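Local atomic coordinates of quinoline 2-oxidoreductase large subunit (Pseudomonas putida, PDB entry 1T3Q), a protein that acts as the molybdopterin-carrying large subunit of a molybdenum hydroxylase of the xanthine dehydrogenase family, which hydroxylates quinoline at carbon 2. Residues Asp79-Ser84 with Leu104-Thr109; Ala55-Ile60 with Glu114-Val119; Met235-Pro240 with Val268-Arg273; Thr99-Leu104 with Leu261-Leu266. All blocks are in the same frame, centred on the assembly; numbering follows the deposited sequence.

Contact 1 (Asp79-Ser84 with Leu104-Thr109); sequences DVAELS and LANGVT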
loop_
_atom_site.group_PDB
_atom_site.type_symbol
_atom_site.label_atom_id
_atom_site.label_comp_id
_atom_site.label_asym_id
_atom_site.label_seq_id
_atom_site.Cartn_x
_atom_site.Cartn_y
_atom_site.Cartn_z
ATOM N N ASP B 79 -27.868 1.157 16.459
ATOM C CA ASP B 79 -27.388 1.226 15.087
ATOM C C ASP B 79 -26.468 0.043 14.802
ATOM O O ASP B 79 -26.572 -0.616 13.766
ATOM C CB ASP B 79 -26.604 2.521 14.861
ATOM C CG ASP B 79 -27.467 3.751 14.994
ATOM O OD1 ASP B 79 -28.496 3.827 14.294
ATOM O OD2 ASP B 79 -27.116 4.646 15.790
ATOM N N VAL B 80 -25.561 -0.217 15.732
ATOM C CA VAL B 80 -24.608 -1.307 15.577
ATOM C C VAL B 80 -25.279 -2.675 15.663
ATOM O O VAL B 80 -24.967 -3.577 14.887
ATOM C CB VAL B 80 -23.498 -1.212 16.644
ATOM C CG1 VAL B 80 -22.470 -2.299 16.430
ATOM C CG2 VAL B 80 -22.841 0.159 16.575
ATOM N N ALA B 81 -26.210 -2.820 16.598
ATOM C CA ALA B 81 -26.913 -4.086 16.785
ATOM C C ALA B 81 -27.522 -4.609 15.487
ATOM O O ALA B 81 -27.688 -5.816 15.318
ATOM C CB ALA B 81 -27.994 -3.930 17.846
ATOM N N GLU B 82 -27.848 -3.705 14.569
ATOM C CA GLU B 82 -28.440 -4.103 13.295
ATOM C C GLU B 82 -27.404 -4.723 12.362
ATOM O O GLU B 82 -27.750 -5.455 11.435
ATOM C CB GLU B 82 -29.071 -2.895 12.595
ATOM C CG GLU B 82 -30.089 -2.132 13.427
ATOM C CD GLU B 82 -30.860 -1.114 12.607
ATOM O OE1 GLU B 82 -31.597 -0.295 13.201
ATOM O OE2 GLU B 82 -30.734 -1.134 11.363
ATOM N N LEU B 83 -26.134 -4.432 12.616
ATOM C CA LEU B 83 -25.055 -4.934 11.774
ATOM C C LEU B 83 -24.316 -6.120 12.377
ATOM O O LEU B 83 -23.787 -6.961 11.655
ATOM C CB LEU B 83 -24.071 -3.795 11.488
ATOM C CG LEU B 83 -24.721 -2.558 10.858
ATOM C CD1 LEU B 83 -23.711 -1.419 10.780
ATOM C CD2 LEU B 83 -25.248 -2.910 9.469
ATOM N N SER B 84 -24.279 -6.185 13.702
ATOM C CA SER B 84 -23.596 -7.273 14.387
ATOM C C SER B 84 -24.054 -7.383 15.832
ATOM O O SER B 84 -24.198 -6.375 16.523
ATOM C CB SER B 84 -22.082 -7.050 14.345
ATOM O OG SER B 84 -21.410 -7.984 15.167
ATOM N N LEU B 104 -21.250 -2.077 21.040
ATOM C CA LEU B 104 -21.648 -0.874 21.760
ATOM C C LEU B 104 -22.756 -1.278 22.715
ATOM O O LEU B 104 -23.627 -2.064 22.351
ATOM C CB LEU B 104 -22.189 0.191 20.806
ATOM C CG LEU B 104 -21.286 1.378 20.480
ATOM C CD1 LEU B 104 -20.055 0.891 19.739
ATOM C CD2 LEU B 104 -22.060 2.378 19.632
ATOM N N ALA B 105 -22.723 -0.754 23.934
ATOM C CA ALA B 105 -23.769 -1.075 24.896
ATOM C C ALA B 105 -25.093 -0.689 24.241
ATOM O O ALA B 105 -25.168 0.319 23.537
ATOM C CB ALA B 105 -23.568 -0.284 26.180
ATOM N N ASN B 106 -26.127 -1.497 24.452
ATOM C CA ASN B 106 -27.432 -1.203 23.871
ATOM C C ASN B 106 -28.499 -1.400 24.933
ATOM O O ASN B 106 -28.898 -2.528 25.215
ATOM C CB ASN B 106 -27.714 -2.127 22.681
ATOM C CG ASN B 106 -28.932 -1.691 21.876
ATOM O OD1 ASN B 106 -29.336 -2.360 20.926
ATOM N ND2 ASN B 106 -29.515 -0.558 22.251
ATOM N N GLY B 107 -28.949 -0.303 25.531
ATOM C CA GLY B 107 -29.969 -0.406 26.558
ATOM C C GLY B 107 -29.401 -0.542 27.958
ATOM O O GLY B 107 -30.043 -0.162 28.934
ATOM N N VAL B 108 -28.191 -1.086 28.063
ATOM C CA VAL B 108 -27.553 -1.259 29.363
ATOM C C VAL B 108 -26.034 -1.297 29.206
ATOM O O VAL B 108 -25.526 -1.796 28.203
ATOM C CB VAL B 108 -28.021 -2.576 30.036
ATOM C CG1 VAL B 108 -27.670 -3.761 29.158
ATOM C CG2 VAL B 108 -27.390 -2.725 31.408
ATOM N N THR B 109 -25.319 -0.746 30.181
ATOM C CA THR B 109 -23.858 -0.765 30.151
ATOM C C THR B 109 -23.426 -1.658 31.304
ATOM O O THR B 109 -24.070 -1.672 32.353
ATOM C CB THR B 109 -23.246 0.653 30.307
ATOM O OG1 THR B 109 -23.606 1.216 31.576
ATOM C CG2 THR B 109 -23.752 1.561 29.198
#

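Contact 2 (Ala55-Ile60 with Glu114-Val119); sequences ARIVSI and EIVAVV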
loop_
_atom_site.group_PDB
_atom_site.type_symbol
_atom_site.label_atom_id
_atom_site.label_comp_id
_atom_site.label_asym_id
_atom_site.label_seq_id
_atom_site.Cartn_x
_atom_site.Cartn_y
_atom_site.Cartn_z
ATOM N N ALA B 55 -25.522 0.240 34.443
ATOM C CA ALA B 55 -26.625 1.181 34.314
ATOM C C ALA B 55 -27.495 0.935 33.102
ATOM O O ALA B 55 -27.028 0.464 32.065
ATOM C CB ALA B 55 -26.081 2.608 34.264
ATOM N N ARG B 56 -28.775 1.254 33.244
ATOM C CA ARG B 56 -29.700 1.110 32.138
ATOM C C ARG B 56 -29.566 2.400 31.336
ATOM O O ARG B 56 -29.401 3.477 31.909
ATOM C CB ARG B 56 -31.133 0.964 32.653
ATOM C CG ARG B 56 -32.160 0.698 31.568
ATOM C CD ARG B 56 -33.516 0.385 32.183
ATOM N NE ARG B 56 -34.194 1.576 32.693
ATOM C CZ ARG B 56 -34.823 2.462 31.926
ATOM N NH1 ARG B 56 -35.411 3.515 32.476
ATOM N NH2 ARG B 56 -34.869 2.293 30.609
ATOM N N ILE B 57 -29.606 2.289 30.016
ATOM C CA ILE B 57 -29.514 3.464 29.169
ATOM C C ILE B 57 -30.943 3.869 28.829
ATOM O O ILE B 57 -31.578 3.273 27.957
ATOM C CB ILE B 57 -28.734 3.165 27.870
ATOM C CG1 ILE B 57 -27.313 2.705 28.217
ATOM C CG2 ILE B 57 -28.685 4.406 26.995
ATOM C CD1 ILE B 57 -26.480 2.309 27.016
ATOM N N VAL B 58 -31.444 4.873 29.539
ATOM C CA VAL B 58 -32.801 5.362 29.330
ATOM C C VAL B 58 -32.969 5.963 27.939
ATOM O O VAL B 58 -33.891 5.602 27.206
ATOM C CB VAL B 58 -33.167 6.430 30.381
ATOM C CG1 VAL B 58 -34.583 6.932 30.144
ATOM C CG2 VAL B 58 -33.041 5.842 31.781
ATOM N N SER B 59 -32.074 6.873 27.569
ATOM C CA SER B 59 -32.162 7.505 26.259
ATOM C C SER B 59 -30.831 8.088 25.813
ATOM O O SER B 59 -29.948 8.339 26.630
ATOM C CB SER B 59 -33.207 8.626 26.288
ATOM O OG SER B 59 -32.812 9.668 27.170
ATOM N N ILE B 60 -30.708 8.300 24.507
ATOM C CA ILE B 60 -29.512 8.884 23.918
ATOM C C ILE B 60 -29.918 9.841 22.801
ATOM O O ILE B 60 -30.695 9.482 21.917
ATOM C CB ILE B 60 -28.572 7.809 23.326
ATOM C CG1 ILE B 60 -28.103 6.858 24.425
ATOM C CG2 ILE B 60 -27.365 8.476 22.675
ATOM C CD1 ILE B 60 -27.155 5.776 23.934
ATOM N N GLU B 114 -17.240 1.092 28.930
ATOM C CA GLU B 114 -17.857 0.421 27.790
ATOM C C GLU B 114 -18.330 1.494 26.820
ATOM O O GLU B 114 -18.804 2.542 27.236
ATOM C CB GLU B 114 -19.045 -0.440 28.237
ATOM C CG GLU B 114 -19.579 -1.356 27.149
ATOM C CD GLU B 114 -20.592 -2.364 27.676
ATOM O OE1 GLU B 114 -20.713 -3.453 27.069
ATOM O OE2 GLU B 114 -21.265 -2.067 28.691
ATOM N N ILE B 115 -18.198 1.238 25.525
ATOM C CA ILE B 115 -18.605 2.213 24.525
ATOM C C ILE B 115 -20.128 2.281 24.413
ATOM O O ILE B 115 -20.793 1.253 24.340
ATOM C CB ILE B 115 -18.011 1.862 23.147
ATOM C CG1 ILE B 115 -16.499 1.636 23.273
ATOM C CG2 ILE B 115 -18.288 2.984 22.163
ATOM C CD1 ILE B 115 -15.858 1.079 22.014
ATOM N N VAL B 116 -20.678 3.491 24.405
ATOM C CA VAL B 116 -22.123 3.663 24.286
ATOM C C VAL B 116 -22.467 4.389 22.991
ATOM O O VAL B 116 -23.611 4.371 22.535
ATOM C CB VAL B 116 -22.705 4.445 25.488
ATOM C CG1 VAL B 116 -22.354 3.730 26.783
ATOM C CG2 VAL B 116 -22.182 5.868 25.501
ATOM N N ALA B 117 -21.465 5.029 22.397
ATOM C CA ALA B 117 -21.653 5.743 21.144
ATOM C C ALA B 117 -20.315 6.028 20.483
ATOM O O ALA B 117 -19.306 6.205 21.164
ATOM C CB ALA B 117 -22.398 7.057 21.390
ATOM N N VAL B 118 -20.308 6.054 19.155
ATOM C CA VAL B 118 -19.096 6.357 18.408
ATOM C C VAL B 118 -19.369 7.479 17.417
ATOM O O VAL B 118 -20.468 7.597 16.864
ATOM C CB VAL B 118 -18.550 5.130 17.638
ATOM C CG1 VAL B 118 -18.012 4.105 18.621
ATOM C CG2 VAL B 118 -19.639 4.521 16.764
ATOM N N VAL B 119 -18.359 8.313 17.207
ATOM C CA VAL B 119 -18.466 9.424 16.282
ATOM C C VAL B 119 -17.330 9.345 15.271
ATOM O O VAL B 119 -16.178 9.111 15.639
ATOM C CB VAL B 119 -18.352 10.781 17.016
ATOM C CG1 VAL B 119 -18.379 11.922 16.003
ATOM C CG2 VAL B 119 -19.487 10.933 18.040
#

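Contact 3 (Met235-Pro240 with Val268-Arg273); sequences MFCAIP and VCLLSR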
loop_
_atom_site.group_PDB
_atom_site.type_symbol
_atom_site.label_atom_id
_atom_site.label_comp_id
_atom_site.label_asym_id
_atom_site.label_seq_id
_atom_site.Cartn_x
_atom_site.Cartn_y
_atom_site.Cartn_z
ATOM N N MET B 235 -17.110 -13.594 10.320
ATOM C CA MET B 235 -18.225 -14.200 11.035
ATOM C C MET B 235 -19.128 -13.228 11.791
ATOM O O MET B 235 -20.350 -13.290 11.667
ATOM C CB MET B 235 -17.703 -15.265 12.002
ATOM C CG MET B 235 -16.887 -16.351 11.319
ATOM S SD MET B 235 -16.967 -17.931 12.182
ATOM C CE MET B 235 -15.492 -17.913 13.116
ATOM N N PHE B 236 -18.533 -12.325 12.562
ATOM C CA PHE B 236 -19.312 -11.381 13.348
ATOM C C PHE B 236 -19.908 -10.206 12.568
ATOM O O PHE B 236 -20.820 -9.544 13.056
ATOM C CB PHE B 236 -18.467 -10.876 14.522
ATOM C CG PHE B 236 -18.037 -11.969 15.472
ATOM C CD1 PHE B 236 -16.866 -11.847 16.208
ATOM C CD2 PHE B 236 -18.804 -13.122 15.626
ATOM C CE1 PHE B 236 -16.458 -12.858 17.085
ATOM C CE2 PHE B 236 -18.406 -14.136 16.500
ATOM C CZ PHE B 236 -17.229 -14.001 17.230
ATOM N N CYS B 237 -19.403 -9.947 11.364
ATOM C CA CYS B 237 -19.929 -8.858 10.541
ATOM C C CYS B 237 -20.620 -9.417 9.305
ATOM O O CYS B 237 -21.147 -8.666 8.486
ATOM C CB CYS B 237 -18.809 -7.912 10.102
ATOM S SG CYS B 237 -17.982 -7.057 11.458
ATOM N N ALA B 238 -20.606 -10.740 9.172
ATOM C CA ALA B 238 -21.226 -11.402 8.030
ATOM C C ALA B 238 -20.686 -10.856 6.709
ATOM O O ALA B 238 -21.446 -10.431 5.836
ATOM C CB ALA B 238 -22.745 -11.240 8.088
ATOM N N ILE B 239 -19.363 -10.854 6.582
ATOM C CA ILE B 239 -18.696 -10.394 5.371
ATOM C C ILE B 239 -17.931 -11.607 4.845
ATOM O O ILE B 239 -17.242 -12.281 5.605
ATOM C CB ILE B 239 -17.710 -9.240 5.683
ATOM C CG1 ILE B 239 -18.493 -8.019 6.180
ATOM C CG2 ILE B 239 -16.892 -8.890 4.440
ATOM C CD1 ILE B 239 -17.628 -6.814 6.535
ATOM N N PRO B 240 -18.066 -11.921 3.544
ATOM C CA PRO B 240 -17.351 -13.081 2.998
ATOM C C PRO B 240 -15.865 -12.996 3.327
ATOM O O PRO B 240 -15.225 -11.978 3.078
ATOM C CB PRO B 240 -17.654 -13.010 1.500
ATOM C CG PRO B 240 -18.006 -11.566 1.271
ATOM C CD PRO B 240 -18.785 -11.188 2.491
ATOM N N VAL B 268 -14.535 -0.365 13.152
ATOM C CA VAL B 268 -13.977 0.385 12.032
ATOM C C VAL B 268 -14.353 -0.234 10.692
ATOM O O VAL B 268 -14.557 0.480 9.713
ATOM C CB VAL B 268 -12.437 0.546 12.130
ATOM C CG1 VAL B 268 -12.100 1.455 13.305
ATOM C CG2 VAL B 268 -11.767 -0.812 12.292
ATOM N N CYS B 269 -14.464 -1.560 10.645
ATOM C CA CYS B 269 -14.843 -2.226 9.402
ATOM C C CYS B 269 -16.278 -1.859 9.053
ATOM O O CYS B 269 -16.589 -1.545 7.903
ATOM C CB CYS B 269 -14.726 -3.745 9.543
ATOM S SG CYS B 269 -13.026 -4.325 9.761
ATOM N N LEU B 270 -17.151 -1.902 10.055
ATOM C CA LEU B 270 -18.554 -1.569 9.851
ATOM C C LEU B 270 -18.696 -0.107 9.444
ATOM O O LEU B 270 -19.464 0.225 8.549
ATOM C CB LEU B 270 -19.350 -1.832 11.134
ATOM C CG LEU B 270 -19.486 -3.297 11.560
ATOM C CD1 LEU B 270 -20.209 -3.379 12.890
ATOM C CD2 LEU B 270 -20.244 -4.078 10.493
ATOM N N LEU B 271 -17.936 0.760 10.102
ATOM C CA LEU B 271 -17.983 2.187 9.817
ATOM C C LEU B 271 -17.460 2.523 8.427
ATOM O O LEU B 271 -18.058 3.329 7.710
ATOM C CB LEU B 271 -17.193 2.954 10.881
ATOM C CG LEU B 271 -17.834 2.980 12.272
ATOM C CD1 LEU B 271 -16.822 3.445 13.313
ATOM C CD2 LEU B 271 -19.059 3.902 12.249
ATOM N N SER B 272 -16.346 1.910 8.039
ATOM C CA SER B 272 -15.791 2.179 6.724
ATOM C C SER B 272 -16.742 1.690 5.640
ATOM O O SER B 272 -16.902 2.340 4.609
ATOM C CB SER B 272 -14.431 1.504 6.551
ATOM O OG SER B 272 -13.937 1.751 5.245
ATOM N N ARG B 273 -17.376 0.543 5.864
ATOM C CA ARG B 273 -18.308 0.031 4.864
ATOM C C ARG B 273 -19.487 0.996 4.751
ATOM O O ARG B 273 -19.943 1.301 3.659
ATOM C CB ARG B 273 -18.815 -1.361 5.249
ATOM C CG ARG B 273 -19.746 -1.978 4.201
ATOM C CD ARG B 273 -20.151 -3.405 4.556
ATOM N NE ARG B 273 -20.874 -3.458 5.822
ATOM C CZ ARG B 273 -21.390 -4.564 6.347
ATOM N NH1 ARG B 273 -22.033 -4.510 7.508
ATOM N NH2 ARG B 273 -21.272 -5.722 5.709
HETATM O O HOH W 1 -22.896 -6.601 9.115
HETATM O O HOH W 2 -23.005 -7.951 6.218
#

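Contact 4 (Thr99-Leu104 with Leu261-Leu266); sequences TIQPLL and LHPEEL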
loop_
_atom_site.group_PDB
_atom_site.type_symbol
_atom_site.label_atom_id
_atom_site.label_comp_id
_atom_site.label_asym_id
_atom_site.label_seq_id
_atom_site.Cartn_x
_atom_site.Cartn_y
_atom_site.Cartn_z
ATOM N N THR B 99 -20.659 -15.821 26.515
ATOM C CA THR B 99 -21.049 -14.425 26.607
ATOM C C THR B 99 -20.993 -13.861 25.203
ATOM O O THR B 99 -20.242 -14.342 24.356
ATOM C CB THR B 99 -20.117 -13.582 27.519
ATOM O OG1 THR B 99 -18.769 -13.657 27.040
ATOM C CG2 THR B 99 -20.187 -14.068 28.963
ATOM N N ILE B 100 -21.827 -12.863 24.950
ATOM C CA ILE B 100 -21.851 -12.193 23.665
ATOM C C ILE B 100 -21.663 -10.735 24.046
ATOM O O ILE B 100 -22.541 -10.137 24.659
ATOM C CB ILE B 100 -23.208 -12.373 22.950
ATOM C CG1 ILE B 100 -23.470 -13.861 22.705
ATOM C CG2 ILE B 100 -23.205 -11.607 21.635
ATOM C CD1 ILE B 100 -24.745 -14.150 21.916
ATOM N N GLN B 101 -20.501 -10.176 23.736
ATOM C CA GLN B 101 -20.257 -8.787 24.082
ATOM C C GLN B 101 -20.674 -7.885 22.942
ATOM O O GLN B 101 -20.144 -7.981 21.833
ATOM C CB GLN B 101 -18.778 -8.550 24.408
ATOM C CG GLN B 101 -18.458 -7.083 24.670
ATOM C CD GLN B 101 -17.005 -6.841 25.042
ATOM O OE1 GLN B 101 -16.182 -7.761 25.033
ATOM N NE2 GLN B 101 -16.681 -5.594 25.364
ATOM N N PRO B 102 -21.641 -6.992 23.194
ATOM C CA PRO B 102 -22.069 -6.102 22.121
ATOM C C PRO B 102 -20.944 -5.108 21.833
ATOM O O PRO B 102 -20.208 -4.715 22.743
ATOM C CB PRO B 102 -23.311 -5.443 22.704
ATOM C CG PRO B 102 -22.957 -5.311 24.160
ATOM C CD PRO B 102 -22.311 -6.662 24.467
ATOM N N LEU B 103 -20.791 -4.724 20.570
ATOM C CA LEU B 103 -19.742 -3.779 20.205
ATOM C C LEU B 103 -19.981 -2.467 20.949
ATOM O O LEU B 103 -19.041 -1.832 21.436
ATOM C CB LEU B 103 -19.726 -3.568 18.689
ATOM C CG LEU B 103 -19.612 -4.871 17.881
ATOM C CD1 LEU B 103 -19.403 -4.549 16.411
ATOM C CD2 LEU B 103 -18.452 -5.725 18.407
ATOM N N LEU B 104 -21.250 -2.077 21.040
ATOM C CA LEU B 104 -21.648 -0.874 21.760
ATOM C C LEU B 104 -22.756 -1.278 22.715
ATOM O O LEU B 104 -23.627 -2.064 22.351
ATOM C CB LEU B 104 -22.189 0.191 20.806
ATOM C CG LEU B 104 -21.286 1.378 20.480
ATOM C CD1 LEU B 104 -20.055 0.891 19.739
ATOM C CD2 LEU B 104 -22.060 2.378 19.632
ATOM N N LEU B 261 -9.659 -9.994 20.200
ATOM C CA LEU B 261 -10.440 -9.341 19.166
ATOM C C LEU B 261 -11.063 -8.163 19.899
ATOM O O LEU B 261 -11.704 -8.344 20.935
ATOM C CB LEU B 261 -11.538 -10.268 18.638
ATOM C CG LEU B 261 -12.388 -9.624 17.540
ATOM C CD1 LEU B 261 -11.537 -9.400 16.298
ATOM C CD2 LEU B 261 -13.573 -10.521 17.209
ATOM N N HIS B 262 -10.871 -6.954 19.388
ATOM C CA HIS B 262 -11.431 -5.781 20.055
ATOM C C HIS B 262 -12.696 -5.301 19.362
ATOM O O HIS B 262 -12.803 -5.354 18.140
ATOM C CB HIS B 262 -10.429 -4.622 20.060
ATOM C CG HIS B 262 -9.025 -5.041 20.360
ATOM N ND1 HIS B 262 -8.662 -5.628 21.552
ATOM C CD2 HIS B 262 -7.901 -4.986 19.608
ATOM C CE1 HIS B 262 -7.374 -5.921 21.520
ATOM N NE2 HIS B 262 -6.889 -5.541 20.351
ATOM N N PRO B 263 -13.682 -4.843 20.140
ATOM C CA PRO B 263 -14.915 -4.356 19.522
ATOM C C PRO B 263 -14.572 -3.322 18.445
ATOM O O PRO B 263 -15.158 -3.316 17.365
ATOM C CB PRO B 263 -15.662 -3.740 20.700
ATOM C CG PRO B 263 -15.301 -4.657 21.821
ATOM C CD PRO B 263 -13.805 -4.893 21.609
ATOM N N GLU B 264 -13.600 -2.460 18.737
ATOM C CA GLU B 264 -13.209 -1.420 17.789
ATOM C C GLU B 264 -12.725 -1.944 16.439
ATOM O O GLU B 264 -12.911 -1.278 15.424
ATOM C CB GLU B 264 -12.150 -0.500 18.407
ATOM C CG GLU B 264 -12.664 0.328 19.576
ATOM C CD GLU B 264 -12.445 -0.328 20.926
ATOM O OE1 GLU B 264 -12.526 -1.573 21.019
ATOM O OE2 GLU B 264 -12.202 0.408 21.905
ATOM N N GLU B 265 -12.108 -3.125 16.412
ATOM C CA GLU B 265 -11.642 -3.681 15.141
ATOM C C GLU B 265 -12.841 -3.965 14.249
ATOM O O GLU B 265 -12.808 -3.728 13.040
ATOM C CB GLU B 265 -10.836 -4.971 15.364
ATOM C CG GLU B 265 -9.504 -4.733 16.055
ATOM C CD GLU B 265 -8.752 -6.019 16.365
ATOM O OE1 GLU B 265 -7.609 -6.174 15.879
ATOM O OE2 GLU B 265 -9.297 -6.868 17.102
ATOM N N LEU B 266 -13.914 -4.467 14.849
ATOM C CA LEU B 266 -15.103 -4.754 14.075
ATOM C C LEU B 266 -15.761 -3.438 13.699
ATOM O O LEU B 266 -16.184 -3.254 12.561
ATOM C CB LEU B 266 -16.081 -5.616 14.884
ATOM C CG LEU B 266 -15.563 -6.993 15.309
ATOM C CD1 LEU B 266 -16.666 -7.747 16.042
ATOM C CD2 LEU B 266 -15.114 -7.770 14.091
#

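Contact 1 (Asp79-Ser84 with Leu104-Thr109)
Val80 holds CG1 anti to its backbone N (chi1 -177°), which sets CG2 beside that nitrogen and directs it at Leu104. Leu104 adopts a chi1 of -104°, away from the usual staggered values, and brings CD2 to 3.9 Å from Val80 CG2; the two side chains meet at about a right angle. Asn106 extends its amide toward Ala81, where OD1 comes 3.7 Å from Ala81 CB. That approach is of van der Waals type, since a methyl group is no hydrogen-bond donor. The elements joined are the end of helix 77-81 and the segment leading into strand 108-109, both within the hammerhead region. Leu267 of helix 263-275 touches both Val80 and Leu104, extending the apolar contact to that helix. Val80 also anchors its own turn: its O accepts from Leu83 N at 2.7 Å and from Ser84 N at 2.9 Å. Burial divides the contact accordingly, with the Val80 and Leu104 methyls inside and Ala81 and Asn106 exposed. The contact is small, and its two segments are held by apolar and van der Waals contact, without a directional bond between them.

Contact 2 (Ala55-Ile60 with Glu114-Val119)
Two sheets meet in the hammerhead region where Ile57 and Ile60 of strand 55-61 reach toward Val116 of strand 115-121. The first strand is central in a three-stranded antiparallel sheet; the second belongs to a seven-stranded mixed sheet that also takes in strands from the cofactor-binding region. The backbones stay well apart, with 8.9 Å between Ile57 CA and Val116 CA, so the side chains span the gap. Ile57 does so through CD1, which ends 4.4 Å from Val116 CG1. Ile60 stretches its CG1 branch, anti to the carbonyl carbon (chi1 -61°), until CD1 lies 4.1 Å from the carbonyl O of Val116, a van der Waals approach. Residues three apart in a regular strand would point to opposite faces. Here a classic beta bulge, with Val58 and Ser59 both facing Glu137, changes the phase and lets Ile57 and Ile60 point the same way. The partner strand has its own classic bulge, in which Val116 and Ala117 both face Leu48. Val116 departs there from extended geometry, with psi -17°, and both of these residues direct CB at strand 55-61. Nearby, Thr109 touches both Ile57 and Val116, while Tyr138 of strand 135-140 packs on Val116.

Contact 3 (Met235-Pro240 with Val268-Arg273)
The guanidinium of Arg273 carries water 1 at its edge, in the plane of the group, while Ile239 CG1 and the Cys237 carbonyl approach it obliquely. The site lies where helix 226-237, the helix of a beta-alpha-beta crossover between the parallel strands 216-221 and 244-247, ends against helix 263-275. Ala238 leaves helical geometry with a positive phi of 55°, and the chain then turns Ile239 back toward the neighbouring helix. Arg273 runs extended from its helix and bends at chi3 (61°), which swings the guanidinium over the exit of helix 226-237. Two waters link it to the backbone there. Water 1 accepts from Arg273 NH1 at 2.8 Å and can donate to Cys237 O, also 2.8 Å away. Water 2 accepts from Arg273 NH2 at 2.9 Å and can donate to Ala238 O at 3.0 Å. The positive group is thus joined through water to carbonyls at a helix C-terminal end, which probably suits the helix dipole. Ile239 comes from the direction opposite to the arginine, and its CG1 lies 3.6 Å from Arg273 NH2. Beyond it, Pro240 packs on Lys496 of the second subunit, another copy of this protein. In the buried part of the contact, Cys237 takes chi1 -63°, which carries its sulfur across to the leucine one turn before Arg273: SG ends 3.9 Å from Leu270 CD2.

Contact 4 (Thr99-Leu104 with Leu261-Leu266)
Leu103 and Leu266 form the tight part of the contact: Leu103 CD2 sits 3.6 Å from Leu266 CD1 and Leu103 CD1 is 3.8 Å from Leu266 CB, the two side chains crossing at about a right angle. Toward partly exposed Pro263 the fit is looser. Leu103 CD2 lies 4.0 Å from Pro263 CA. Gln101 keeps CG anti to its N (chi1 175°) and reaches the proline at about a right angle, with NE2 3.9 Å from Pro263 CG, while Leu103 O stays 3.9 Å from Pro263 CB. The last two are contacts of polar atoms with ring carbons. Pro263 is the first residue of helix 263-275, and His262 before it is the N-cap. The backbone N of His262 donates to Glu265 OE2 over 2.8 Å at a nearly straight 172°, which is the backbone-to-side-chain half of a capping box; the carboxylate oxygen is met on its anti side, 25° out of plane. This capped helix start, in the cofactor-binding region, receives the chain leaving strand 99-101 of the hammerhead region. Ile87 of strand 87-89 touches both Pro263 and Leu266, and Val233 of helix 226-237 lies against Leu266.

Helix 263-275 links contacts 1, 3 and 4: it supplies segments to contacts 3 and 4 and packs against contact 1. Contacts 2, 3 and 4 are largely buried, whereas contact 1 is half exposed. Contacts 1 and 2 stay within the hammerhead region and are joined by backbone pairing, Gly107 O to Ile57 N at 2.7 Å. Contact 4 bridges that region to the cofactor-binding one and shares Leu104 with contact 1. Contact 3 lies wholly in the cofactor-binding region, yet its Phe236 O meets Ser84 OG of contact 1. Apolar packing carries contacts 1, 2 and 4, with a proline ring added in contact 4 and an exposed amide in contact 1, while contact 3 adds a water-bridged arginine.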